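Side-chain contacts in type-2Aa cytolytic delta-endotoxin (Bacillus thuringiensis serovar kyushuensis, PDB 1CBY), which kills the larvae of dipteran insects by making pores in the epithelial cell membrane of their midgut: residues Tyr53-Leu58 with Ser229-Val234; His59-Phe64 with Asn170-Ile175; Lys116-Val121 with Ala185-Ala190; Thr144-Gln149 with Ile155-Leu160. One frame throughout, in Å; residues are numbered along the deposited sequence.

How the contacts relate
Contacts 2 and 3 show how one chain can hold helices on both faces of a single mixed sheet, while contacts 1 and 4 join flanking elements. Contact 1 joins two regions 171 residues apart and brackets the others in sequence, whereas contacts 2 and 3 interlace, their segments alternating along the chain. Contacts 1 and 2 share helix 54-63, and their centres lie about 14 Å apart. Contacts 2 and 3, with centres about 12 Å apart, use the neighbouring strands 165-175 and 183-195 from opposite faces, giving a helix-sheet-helix core. Contact 4 lies farther along the same sheet, about 32 Å from contact 1 between centres. Both of these outer contacts also meet the second subunit of the protoxin dimer.

Contact 1: residues Tyr53-Leu58 with Ser229-Val234; sequences YINQAL and SNAPIV
Asn55 and Ser229 form a polar surface contact, partly bridged by water, between the first turn of helix 54-63 and the loop that leads into helix 233-237. The hydroxyl OG of Ser229 donates to OD1 of Asn55 over 3.2 Å. It meets the amide oxygen at a C=O...donor angle of 119° and lies only 17° out of the carbonyl plane. Asn55 reaches over because its CG stands anti to the backbone N (chi1 -157°), which places OD1 beside the hydroxyl of Ser229. The methyl CB of Ala231 rests 4.0 Å from the same OD1, adding an apolar border to the polar pair. A second link runs through water 1, which accepts from the backbone N of Asn55 at 3.0 Å and donates to the backbone O of Ser229 at 2.8 Å. Side chain and main chain of one residue are thus tied to the same serine. Ser228, the C-terminal processing stop, directly precedes Ser229. OD1 of Asn230 accepts from the backbone N of Val234 of the second subunit, and the reciprocal pair forms too. Ile236 of helix 233-237 packs on both Asn55 and Ala231, while strands 44-48 and 183-195 lie against later residues of segment 53-58.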
loop_
_atom_site.group_PDB
_atom_site.type_symbol
_atom_site.label_atom_id
_atom_site.label_comp_id
_atom_site.label_asym_id
_atom_site.label_seq_id
_atom_site.Cartn_x
_atom_site.Cartn_y
_atom_site.Cartn_z
ATOM N N TYR A 53 6.908 -5.967 -16.939
ATOM C CA TYR A 53 6.929 -4.532 -17.213
ATOM C C TYR A 53 7.259 -3.710 -15.969
ATOM O O TYR A 53 7.232 -2.475 -15.997
ATOM C CB TYR A 53 5.591 -4.085 -17.810
ATOM C CG TYR A 53 5.267 -4.751 -19.126
ATOM C CD1 TYR A 53 6.040 -4.503 -20.259
ATOM C CD2 TYR A 53 4.204 -5.644 -19.235
ATOM C CE1 TYR A 53 5.769 -5.131 -21.466
ATOM C CE2 TYR A 53 3.921 -6.278 -20.439
ATOM C CZ TYR A 53 4.707 -6.018 -21.553
ATOM O OH TYR A 53 4.431 -6.636 -22.754
ATOM N N ILE A 54 7.597 -4.399 -14.885
ATOM C CA ILE A 54 7.940 -3.734 -13.635
ATOM C C ILE A 54 9.215 -2.916 -13.821
ATOM O O ILE A 54 9.299 -1.776 -13.365
ATOM C CB ILE A 54 8.102 -4.761 -12.477
ATOM C CG1 ILE A 54 6.722 -5.289 -12.060
ATOM C CG2 ILE A 54 8.846 -4.139 -11.296
ATOM C CD1 ILE A 54 6.752 -6.419 -11.053
ATOM N N ASN A 55 10.179 -3.478 -14.547
ATOM C CA ASN A 55 11.449 -2.804 -14.806
ATOM C C ASN A 55 11.197 -1.483 -15.525
ATOM O O ASN A 55 11.752 -0.453 -15.153
ATOM C CB ASN A 55 12.353 -3.693 -15.661
ATOM C CG ASN A 55 13.833 -3.345 -15.524
ATOM O OD1 ASN A 55 14.692 -4.135 -15.917
ATOM N ND2 ASN A 55 14.138 -2.180 -14.963
ATOM N N GLN A 56 10.342 -1.515 -16.542
ATOM C CA GLN A 56 10.004 -0.320 -17.308
ATOM C C GLN A 56 9.357 0.726 -16.411
ATOM O O GLN A 56 9.691 1.910 -16.475
ATOM C CB GLN A 56 9.058 -0.677 -18.456
ATOM C CG GLN A 56 8.622 0.507 -19.306
ATOM C CD GLN A 56 7.742 0.095 -20.470
ATOM O OE1 GLN A 56 7.379 -1.075 -20.610
ATOM N NE2 GLN A 56 7.393 1.055 -21.314
ATOM N N ALA A 57 8.432 0.279 -15.571
ATOM C CA ALA A 57 7.732 1.168 -14.652
ATOM C C ALA A 57 8.705 1.826 -13.674
ATOM O O ALA A 57 8.638 3.034 -13.418
ATOM C CB ALA A 57 6.669 0.385 -13.892
ATOM N N LEU A 58 9.621 1.022 -13.145
ATOM C CA LEU A 58 10.613 1.485 -12.188
ATOM C C LEU A 58 11.532 2.521 -12.832
ATOM O O LEU A 58 11.904 3.515 -12.200
ATOM C CB LEU A 58 11.405 0.292 -11.653
ATOM C CG LEU A 58 11.822 0.317 -10.181
ATOM C CD1 LEU A 58 10.713 0.880 -9.300
ATOM C CD2 LEU A 58 12.184 -1.089 -9.746
ATOM N N SER A 229 10.791 -7.047 -19.921
ATOM C CA SER A 229 12.090 -7.332 -19.319
ATOM C C SER A 229 12.000 -8.380 -18.216
ATOM O O SER A 229 11.228 -8.233 -17.267
ATOM C CB SER A 229 12.714 -6.062 -18.746
ATOM O OG SER A 229 13.889 -6.372 -18.008
ATOM N N ASN A 230 12.817 -9.423 -18.335
ATOM C CA ASN A 230 12.858 -10.500 -17.347
ATOM C C ASN A 230 14.256 -10.538 -16.724
ATOM O O ASN A 230 14.868 -11.599 -16.581
ATOM C CB ASN A 230 12.523 -11.843 -18.007
ATOM C CG ASN A 230 12.402 -12.977 -17.002
ATOM O OD1 ASN A 230 12.123 -12.755 -15.822
ATOM N ND2 ASN A 230 12.607 -14.199 -17.466
ATOM N N ALA A 231 14.756 -9.354 -16.380
ATOM C CA ALA A 231 16.079 -9.181 -15.782
ATOM C C ALA A 231 16.117 -9.694 -14.351
ATOM O O ALA A 231 15.073 -9.920 -13.745
ATOM C CB ALA A 231 16.457 -7.709 -15.810
ATOM N N PRO A 232 17.323 -9.946 -13.813
ATOM C CA PRO A 232 17.462 -10.436 -12.436
ATOM C C PRO A 232 16.871 -9.389 -11.491
ATOM O O PRO A 232 17.267 -8.218 -11.524
ATOM C CB PRO A 232 18.975 -10.551 -12.278
ATOM C CG PRO A 232 19.417 -10.918 -13.639
ATOM C CD PRO A 232 18.629 -9.954 -14.490
ATOM N N ILE A 233 15.924 -9.814 -10.660
ATOM C CA ILE A 233 15.237 -8.915 -9.737
ATOM C C ILE A 233 16.128 -7.916 -8.996
ATOM O O ILE A 233 15.784 -6.736 -8.895
ATOM C CB ILE A 233 14.330 -9.697 -8.760
ATOM C CG1 ILE A 233 13.440 -8.727 -7.985
ATOM C CG2 ILE A 233 15.160 -10.564 -7.825
ATOM C CD1 ILE A 233 12.437 -9.414 -7.090
ATOM N N VAL A 234 17.290 -8.358 -8.526
ATOM C CA VAL A 234 18.190 -7.455 -7.810
ATOM C C VAL A 234 18.734 -6.394 -8.761
ATOM O O VAL A 234 18.805 -5.215 -8.411
ATOM C CB VAL A 234 19.370 -8.203 -7.145
ATOM C CG1 VAL A 234 20.256 -7.219 -6.402
ATOM C CG2 VAL A 234 18.849 -9.275 -6.190
HETATM O O HOH W 1 10.303 -6.382 -15.378
#

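Contact 2: residues His59-Phe64 with Asn170-Ile175; sequences HLANAF and NILFSI
Leu172 reaches from strand 165-175 to Ala61 of helix 54-63. With its CG anti to the backbone N (chi1 -177°) and chi2 at an unusual 124°, the leucine turns its forked end so that both methyls meet the helix. The CD2 branch does most of the touching, lying 3.7 Å from the methyl CB of Ala61 and 4.0 Å from its CA. The other branch, CD1, comes within 4.1 Å of the same CA and also faces Phe64, whose CB is 4.3 Å away. The fork therefore bridges Ala61 and Phe64, three residues apart. In Phe64 the ring carbon CG is turned back beside the backbone N (chi1 -75°); the CB meets the leucine while the ring itself continues to Pro188 of the next strand. The contact is wholly apolar and buried, with no hydrogen bond across it. Leu172 also touches Thr45 of strand 44-48, and Leu60 extends the helix packing to Val186. Helix 54-63 thus covers one face of the sheet, while the alternate strand residues Ile171, Phe173 and Ile175 point to the other face, where helix 129-141 packs.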
loop_
_atom_site.group_PDB
_atom_site.type_symbol
_atom_site.label_atom_id
_atom_site.label_comp_id
_atom_site.label_asym_id
_atom_site.label_seq_id
_atom_site.Cartn_x
_atom_site.Cartn_y
_atom_site.Cartn_z
ATOM N N HIS A 59 11.875 2.307 -14.097
ATOM C CA HIS A 59 12.723 3.243 -14.815
ATOM C C HIS A 59 12.017 4.586 -14.931
ATOM O O HIS A 59 12.577 5.625 -14.576
ATOM C CB HIS A 59 13.053 2.714 -16.206
ATOM C CG HIS A 59 14.260 1.832 -16.241
ATOM N ND1 HIS A 59 14.368 0.727 -15.437
ATOM C CD2 HIS A 59 15.392 1.965 -16.979
ATOM C CE1 HIS A 59 15.555 0.212 -15.696
ATOM N NE2 HIS A 59 16.212 0.927 -16.623
ATOM N N LEU A 60 10.772 4.553 -15.395
ATOM C CA LEU A 60 9.970 5.762 -15.556
ATOM C C LEU A 60 9.793 6.483 -14.225
ATOM O O LEU A 60 9.879 7.711 -14.156
ATOM C CB LEU A 60 8.611 5.413 -16.174
ATOM C CG LEU A 60 8.641 5.070 -17.669
ATOM C CD1 LEU A 60 7.493 4.152 -18.052
ATOM C CD2 LEU A 60 8.610 6.351 -18.478
ATOM N N ALA A 61 9.582 5.715 -13.163
ATOM C CA ALA A 61 9.416 6.290 -11.835
ATOM C C ALA A 61 10.677 7.066 -11.428
ATOM O O ALA A 61 10.604 8.251 -11.090
ATOM C CB ALA A 61 9.123 5.193 -10.822
ATOM N N ASN A 62 11.831 6.405 -11.508
ATOM C CA ASN A 62 13.110 7.016 -11.150
ATOM C C ASN A 62 13.424 8.254 -11.966
ATOM O O ASN A 62 13.967 9.223 -11.434
ATOM C CB ASN A 62 14.261 6.024 -11.302
ATOM C CG ASN A 62 14.221 4.924 -10.269
ATOM O OD1 ASN A 62 13.416 4.956 -9.330
ATOM N ND2 ASN A 62 15.090 3.936 -10.432
ATOM N N ALA A 63 13.100 8.222 -13.254
ATOM C CA ALA A 63 13.362 9.357 -14.129
ATOM C C ALA A 63 12.660 10.604 -13.622
ATOM O O ALA A 63 13.203 11.706 -13.702
ATOM C CB ALA A 63 12.926 9.051 -15.548
ATOM N N PHE A 64 11.464 10.437 -13.073
ATOM C CA PHE A 64 10.722 11.584 -12.568
ATOM C C PHE A 64 11.130 12.068 -11.180
ATOM O O PHE A 64 10.590 13.060 -10.682
ATOM C CB PHE A 64 9.219 11.349 -12.674
ATOM C CG PHE A 64 8.700 11.474 -14.079
ATOM C CD1 PHE A 64 8.638 12.717 -14.699
ATOM C CD2 PHE A 64 8.307 10.348 -14.794
ATOM C CE1 PHE A 64 8.197 12.842 -16.008
ATOM C CE2 PHE A 64 7.863 10.460 -16.106
ATOM C CZ PHE A 64 7.808 11.709 -16.714
ATOM N N ASN A 170 3.888 13.928 -2.836
ATOM C CA ASN A 170 4.224 13.408 -4.155
ATOM C C ASN A 170 3.750 11.976 -4.310
ATOM O O ASN A 170 4.025 11.120 -3.460
ATOM C CB ASN A 170 5.731 13.478 -4.387
ATOM C CG ASN A 170 6.298 14.862 -4.131
ATOM O OD1 ASN A 170 5.703 15.873 -4.514
ATOM N ND2 ASN A 170 7.452 14.914 -3.476
ATOM N N ILE A 171 3.075 11.720 -5.426
ATOM C CA ILE A 171 2.510 10.414 -5.760
ATOM C C ILE A 171 2.891 10.083 -7.204
ATOM O O ILE A 171 3.089 10.988 -8.016
ATOM C CB ILE A 171 0.956 10.456 -5.687
ATOM C CG1 ILE A 171 0.491 10.820 -4.280
ATOM C CG2 ILE A 171 0.358 9.118 -6.091
ATOM C CD1 ILE A 171 -0.991 11.120 -4.188
ATOM N N LEU A 172 3.036 8.799 -7.511
ATOM C CA LEU A 172 3.345 8.389 -8.874
ATOM C C LEU A 172 2.571 7.127 -9.183
ATOM O O LEU A 172 2.705 6.119 -8.487
ATOM C CB LEU A 172 4.842 8.143 -9.088
ATOM C CG LEU A 172 5.182 7.771 -10.540
ATOM C CD1 LEU A 172 6.221 8.712 -11.120
ATOM C CD2 LEU A 172 5.646 6.323 -10.633
ATOM N N PHE A 173 1.726 7.210 -10.204
ATOM C CA PHE A 173 0.918 6.082 -10.635
ATOM C C PHE A 173 1.562 5.516 -11.893
ATOM O O PHE A 173 2.051 6.263 -12.744
ATOM C CB PHE A 173 -0.507 6.536 -10.982
ATOM C CG PHE A 173 -1.314 7.023 -9.806
ATOM C CD1 PHE A 173 -1.753 6.141 -8.831
ATOM C CD2 PHE A 173 -1.672 8.362 -9.699
ATOM C CE1 PHE A 173 -2.540 6.587 -7.761
ATOM C CE2 PHE A 173 -2.457 8.817 -8.635
ATOM C CZ PHE A 173 -2.890 7.926 -7.665
ATOM N N SER A 174 1.573 4.197 -12.007
ATOM C CA SER A 174 2.115 3.532 -13.182
ATOM C C SER A 174 1.108 2.419 -13.495
ATOM O O SER A 174 0.934 1.480 -12.707
ATOM C CB SER A 174 3.498 2.970 -12.880
ATOM O OG SER A 174 4.160 2.572 -14.062
ATOM N N ILE A 175 0.413 2.558 -14.621
ATOM C CA ILE A 175 -0.621 1.606 -15.019
ATOM C C ILE A 175 -0.395 0.952 -16.386
ATOM O O ILE A 175 -0.074 1.623 -17.369
ATOM C CB ILE A 175 -2.025 2.282 -14.937
ATOM C CG1 ILE A 175 -3.068 1.509 -15.741
ATOM C CG2 ILE A 175 -1.942 3.742 -15.356
ATOM C CD1 ILE A 175 -3.479 0.213 -15.117
#

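Contact 3: residues Lys116-Val121 with Ala185-Ala190; sequences KIIQEV and AVLPLA
Ile118 overlaps two leucines at once, putting one of its branches against each. Its short branch, CG2, meets CD1 of Leu187 at 4.0 Å, and the end of its long branch, CD1, meets CD2 of Leu189 at the same 4.0 Å. The isoleucine leaves helix 107-122 neither straight at the strand nor away from it. Its torsions serve both branches: CG1 lies anti to the carbonyl carbon (chi1 -69°) and the chain runs on fully extended (chi2 178°), placing CD1 on Leu189, while CG2, anti to the backbone N, is left to meet Leu187. Leu187 and Leu189 sit two positions apart on strand 183-195, so both project from the same face toward the helix. They nevertheless receive Ile118 differently, since Leu189 crosses its chain at about a right angle while Leu187 crosses it at a slant. Val121 also points toward the strand and is partly shielded by it, though its CG1 comes no nearer than 4.8 Å to CD2 of Leu187. The backbone O of Val121 accepts from OG1 of Thr221 on strand 210-225. No polar group takes part in the contact itself, and the three touching residues are all buried: this is plain hydrophobic packing of a helix on a sheet. Around it, Ile118 is flanked by Val135 and Ile139 of helix 129-141, while the two leucines are bordered by Phe173 of strand 165-175 and by Ala219 of strand 210-225.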
loop_
_atom_site.group_PDB
_atom_site.type_symbol
_atom_site.label_atom_id
_atom_site.label_comp_id
_atom_site.label_asym_id
_atom_site.label_seq_id
_atom_site.Cartn_x
_atom_site.Cartn_y
_atom_site.Cartn_z
ATOM N N LYS A 116 -11.963 12.528 -9.988
ATOM C CA LYS A 116 -12.565 12.828 -11.276
ATOM C C LYS A 116 -11.565 13.606 -12.132
ATOM O O LYS A 116 -11.491 13.416 -13.348
ATOM C CB LYS A 116 -13.848 13.636 -11.068
ATOM C CG LYS A 116 -14.804 13.632 -12.245
ATOM C CD LYS A 116 -16.080 14.379 -11.892
ATOM C CE LYS A 116 -17.132 14.244 -12.979
ATOM N NZ LYS A 116 -16.721 14.875 -14.260
ATOM N N ILE A 117 -10.789 14.475 -11.490
ATOM C CA ILE A 117 -9.782 15.263 -12.194
ATOM C C ILE A 117 -8.649 14.354 -12.667
ATOM O O ILE A 117 -8.103 14.543 -13.753
ATOM C CB ILE A 117 -9.233 16.394 -11.306
ATOM C CG1 ILE A 117 -10.377 17.335 -10.914
ATOM C CG2 ILE A 117 -8.154 17.171 -12.044
ATOM C CD1 ILE A 117 -9.981 18.441 -9.968
ATOM N N ILE A 118 -8.304 13.362 -11.854
ATOM C CA ILE A 118 -7.258 12.406 -12.212
ATOM C C ILE A 118 -7.741 11.611 -13.427
ATOM O O ILE A 118 -7.018 11.469 -14.413
ATOM C CB ILE A 118 -6.955 11.438 -11.040
ATOM C CG1 ILE A 118 -6.272 12.194 -9.901
ATOM C CG2 ILE A 118 -6.082 10.273 -11.503
ATOM C CD1 ILE A 118 -5.996 11.337 -8.701
ATOM N N GLN A 119 -8.974 11.116 -13.352
ATOM C CA GLN A 119 -9.576 10.350 -14.438
ATOM C C GLN A 119 -9.450 11.135 -15.747
ATOM O O GLN A 119 -9.040 10.595 -16.779
ATOM C CB GLN A 119 -11.053 10.078 -14.129
ATOM C CG GLN A 119 -11.775 9.244 -15.178
ATOM C CD GLN A 119 -13.286 9.313 -15.047
ATOM O OE1 GLN A 119 -13.867 10.398 -15.019
ATOM N NE2 GLN A 119 -13.930 8.155 -14.976
ATOM N N GLU A 120 -9.772 12.422 -15.677
ATOM C CA GLU A 120 -9.700 13.306 -16.830
ATOM C C GLU A 120 -8.264 13.421 -17.346
ATOM O O GLU A 120 -7.991 13.114 -18.508
ATOM C CB GLU A 120 -10.246 14.692 -16.457
ATOM C CG GLU A 120 -10.339 15.688 -17.612
ATOM C CD GLU A 120 -11.346 15.277 -18.677
ATOM O OE1 GLU A 120 -12.565 15.375 -18.419
ATOM O OE2 GLU A 120 -10.917 14.860 -19.774
ATOM N N VAL A 121 -7.347 13.815 -16.466
ATOM C CA VAL A 121 -5.939 13.986 -16.820
ATOM C C VAL A 121 -5.274 12.716 -17.342
ATOM O O VAL A 121 -4.403 12.780 -18.210
ATOM C CB VAL A 121 -5.132 14.557 -15.624
ATOM C CG1 VAL A 121 -3.630 14.573 -15.935
ATOM C CG2 VAL A 121 -5.617 15.964 -15.310
ATOM N N ALA A 185 1.141 3.675 -19.002
ATOM C CA ALA A 185 0.803 5.036 -18.610
ATOM C C ALA A 185 1.444 5.387 -17.269
ATOM O O ALA A 185 1.341 4.623 -16.307
ATOM C CB ALA A 185 -0.708 5.200 -18.541
ATOM N N VAL A 186 2.138 6.519 -17.222
ATOM C CA VAL A 186 2.785 6.972 -15.997
ATOM C C VAL A 186 2.163 8.299 -15.622
ATOM O O VAL A 186 1.919 9.137 -16.492
ATOM C CB VAL A 186 4.297 7.159 -16.189
ATOM C CG1 VAL A 186 4.953 7.503 -14.865
ATOM C CG2 VAL A 186 4.908 5.896 -16.761
ATOM N N LEU A 187 1.928 8.506 -14.332
ATOM C CA LEU A 187 1.310 9.744 -13.883
ATOM C C LEU A 187 1.962 10.352 -12.636
ATOM O O LEU A 187 1.640 9.971 -11.504
ATOM C CB LEU A 187 -0.184 9.505 -13.612
ATOM C CG LEU A 187 -1.220 10.619 -13.830
ATOM C CD1 LEU A 187 -2.570 10.126 -13.348
ATOM C CD2 LEU A 187 -0.852 11.890 -13.091
ATOM N N PRO A 188 2.957 11.236 -12.830
ATOM C CA PRO A 188 3.631 11.890 -11.702
ATOM C C PRO A 188 2.645 12.927 -11.182
ATOM O O PRO A 188 2.295 13.868 -11.897
ATOM C CB PRO A 188 4.826 12.575 -12.374
ATOM C CG PRO A 188 5.111 11.699 -13.529
ATOM C CD PRO A 188 3.721 11.446 -14.067
ATOM N N LEU A 189 2.182 12.742 -9.953
ATOM C CA LEU A 189 1.209 13.641 -9.343
ATOM C C LEU A 189 1.732 14.276 -8.054
ATOM O O LEU A 189 2.196 13.577 -7.156
ATOM C CB LEU A 189 -0.068 12.855 -9.039
ATOM C CG LEU A 189 -1.210 13.557 -8.311
ATOM C CD1 LEU A 189 -1.866 14.567 -9.235
ATOM C CD2 LEU A 189 -2.218 12.519 -7.851
ATOM N N ALA A 190 1.632 15.594 -7.948
ATOM C CA ALA A 190 2.092 16.286 -6.751
ATOM C C ALA A 190 1.077 17.324 -6.308
ATOM O O ALA A 190 0.615 18.144 -7.106
ATOM C CB ALA A 190 3.435 16.940 -7.000
#

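Contact 4: residues Thr144-Gln149 with Ile155-Leu160; sequences TNLDTQ and IFWHSL
The loop that carries the chain from helix 129-141 into strand 155-158 contains a short 3-10 segment, 146-148, and Leu146 in it packs back onto Ile155 and Trp157 of the strand. The two methyls of Leu146 divide the work. CD2 lies 4.0 Å from CD1 of Ile155, whereas CD1 approaches CH2, at the far end of the Trp157 indole, to 3.8 Å and at an oblique angle. Ile155 and Trp157, two residues apart on the strand, lean on each other, with the isoleucine CD1 resting 3.6 Å above one indole face, toward its rim. Trp157 gets its ring there by folding CG beside the backbone N (chi1 -51°), although the bond leaving its CA does not aim at the loop. Farther along the loop, the backbone O of Gln149 lies 3.4 Å from the methyl CG2 of Ile155. The amide of Gln149 is turned to other partners: OE1 accepts from Tyr169 and Trp154, and NE2 donates to the backbone O of Gly141. Asp147, whose CB points away from the strand, forms a salt bridge with Lys140 of the second subunit. Tyr167 of the adjacent strand 165-175 touches Leu146 and meets Trp157 edge-to-face; from helix 199-202, which lies between strands 183-195 and 210-225, Val202 packs on Leu146 and Lys199 makes a cation-pi contact with Trp157.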
loop_
_atom_site.group_PDB
_atom_site.type_symbol
_atom_site.label_atom_id
_atom_site.label_comp_id
_atom_site.label_asym_id
_atom_site.label_seq_id
_atom_site.Cartn_x
_atom_site.Cartn_y
_atom_site.Cartn_z
ATOM N N THR A 144 -5.780 12.280 4.889
ATOM C CA THR A 144 -6.086 11.608 6.151
ATOM C C THR A 144 -4.993 10.620 6.544
ATOM O O THR A 144 -4.190 10.192 5.709
ATOM C CB THR A 144 -7.468 10.854 6.106
ATOM O OG1 THR A 144 -7.511 9.959 4.984
ATOM C CG2 THR A 144 -8.628 11.838 6.009
ATOM N N ASN A 145 -4.971 10.267 7.825
ATOM C CA ASN A 145 -3.991 9.334 8.363
ATOM C C ASN A 145 -2.564 9.812 8.157
ATOM O O ASN A 145 -1.644 9.004 8.016
ATOM C CB ASN A 145 -4.182 7.938 7.771
ATOM C CG ASN A 145 -5.413 7.243 8.311
ATOM O OD1 ASN A 145 -5.797 7.439 9.466
ATOM N ND2 ASN A 145 -6.042 6.425 7.479
ATOM N N LEU A 146 -2.382 11.129 8.185
ATOM C CA LEU A 146 -1.070 11.732 8.014
ATOM C C LEU A 146 -0.190 11.410 9.213
ATOM O O LEU A 146 1.033 11.384 9.106
ATOM C CB LEU A 146 -1.190 13.241 7.824
ATOM C CG LEU A 146 -1.795 13.683 6.491
ATOM C CD1 LEU A 146 -1.813 15.201 6.418
ATOM C CD2 LEU A 146 -0.990 13.107 5.339
ATOM N N ASP A 147 -0.824 11.113 10.343
ATOM C CA ASP A 147 -0.106 10.762 11.565
ATOM C C ASP A 147 0.734 9.497 11.368
ATOM O O ASP A 147 1.775 9.326 12.001
ATOM C CB ASP A 147 -1.099 10.550 12.713
ATOM C CG ASP A 147 -2.058 9.408 12.454
ATOM O OD1 ASP A 147 -2.595 9.330 11.335
ATOM O OD2 ASP A 147 -2.273 8.584 13.366
ATOM N N THR A 148 0.280 8.626 10.475
ATOM C CA THR A 148 0.968 7.376 10.186
ATOM C C THR A 148 1.956 7.574 9.038
ATOM O O THR A 148 2.634 6.638 8.623
ATOM C CB THR A 148 -0.047 6.274 9.789
ATOM O OG1 THR A 148 -1.217 6.368 10.616
ATOM C CG2 THR A 148 0.556 4.899 9.983
ATOM N N GLN A 149 2.031 8.794 8.520
ATOM C CA GLN A 149 2.930 9.090 7.410
ATOM C C GLN A 149 3.964 10.147 7.768
ATOM O O GLN A 149 4.608 10.731 6.883
ATOM C CB GLN A 149 2.133 9.577 6.211
ATOM C CG GLN A 149 1.093 8.612 5.714
ATOM C CD GLN A 149 0.341 9.186 4.548
ATOM O OE1 GLN A 149 0.940 9.566 3.545
ATOM N NE2 GLN A 149 -0.968 9.297 4.687
ATOM N N ILE A 155 6.222 13.250 1.792
ATOM C CA ILE A 155 5.537 14.401 2.370
ATOM C C ILE A 155 6.502 15.395 3.016
ATOM O O ILE A 155 7.312 15.029 3.862
ATOM C CB ILE A 155 4.426 13.983 3.368
ATOM C CG1 ILE A 155 3.757 15.228 3.953
ATOM C CG2 ILE A 155 4.985 13.065 4.448
ATOM C CD1 ILE A 155 2.517 14.932 4.751
ATOM N N PHE A 156 6.415 16.650 2.588
ATOM C CA PHE A 156 7.268 17.716 3.102
ATOM C C PHE A 156 6.421 18.854 3.653
ATOM O O PHE A 156 5.745 19.552 2.894
ATOM C CB PHE A 156 8.170 18.252 1.987
ATOM C CG PHE A 156 9.065 19.385 2.416
ATOM C CD1 PHE A 156 10.117 19.163 3.298
ATOM C CD2 PHE A 156 8.864 20.669 1.924
ATOM C CE1 PHE A 156 10.954 20.201 3.679
ATOM C CE2 PHE A 156 9.697 21.715 2.300
ATOM C CZ PHE A 156 10.743 21.481 3.178
ATOM N N TRP A 157 6.468 19.044 4.967
ATOM C CA TRP A 157 5.708 20.107 5.616
ATOM C C TRP A 157 6.437 21.439 5.487
ATOM O O TRP A 157 7.615 21.482 5.132
ATOM C CB TRP A 157 5.507 19.799 7.099
ATOM C CG TRP A 157 4.948 18.437 7.389
ATOM C CD1 TRP A 157 5.657 17.279 7.540
ATOM C CD2 TRP A 157 3.571 18.100 7.631
ATOM N NE1 TRP A 157 4.813 16.251 7.873
ATOM C CE2 TRP A 157 3.530 16.721 7.935
ATOM C CE3 TRP A 157 2.376 18.828 7.628
ATOM C CZ2 TRP A 157 2.338 16.054 8.234
ATOM C CZ3 TRP A 157 1.191 18.166 7.924
ATOM C CH2 TRP A 157 1.183 16.790 8.224
ATOM N N HIS A 158 5.718 22.518 5.768
ATOM C CA HIS A 158 6.263 23.867 5.718
ATOM C C HIS A 158 5.189 24.878 6.108
ATOM O O HIS A 158 4.045 24.502 6.373
ATOM C CB HIS A 158 6.840 24.188 4.336
ATOM C CG HIS A 158 5.822 24.223 3.240
ATOM N ND1 HIS A 158 5.116 25.366 2.955
ATOM C CD2 HIS A 158 5.533 23.274 2.314
ATOM C CE1 HIS A 158 4.423 25.095 1.866
ATOM N NE2 HIS A 158 4.642 23.843 1.441
ATOM N N SER A 159 5.581 26.145 6.208
ATOM C CA SER A 159 4.679 27.235 6.579
ATOM C C SER A 159 3.797 26.941 7.794
ATOM O O SER A 159 2.771 27.592 7.997
ATOM C CB SER A 159 3.814 27.624 5.383
ATOM O OG SER A 159 4.630 27.933 4.265
ATOM N N LEU A 160 4.226 26.003 8.632
ATOM C CA LEU A 160 3.453 25.628 9.809
ATOM C C LEU A 160 3.177 26.806 10.725
ATOM O O LEU A 160 4.046 27.646 10.961
ATOM C CB LEU A 160 4.152 24.513 10.592
ATOM C CG LEU A 160 4.381 23.191 9.857
ATOM C CD1 LEU A 160 4.884 22.140 10.836
ATOM C CD2 LEU A 160 3.094 22.727 9.192
#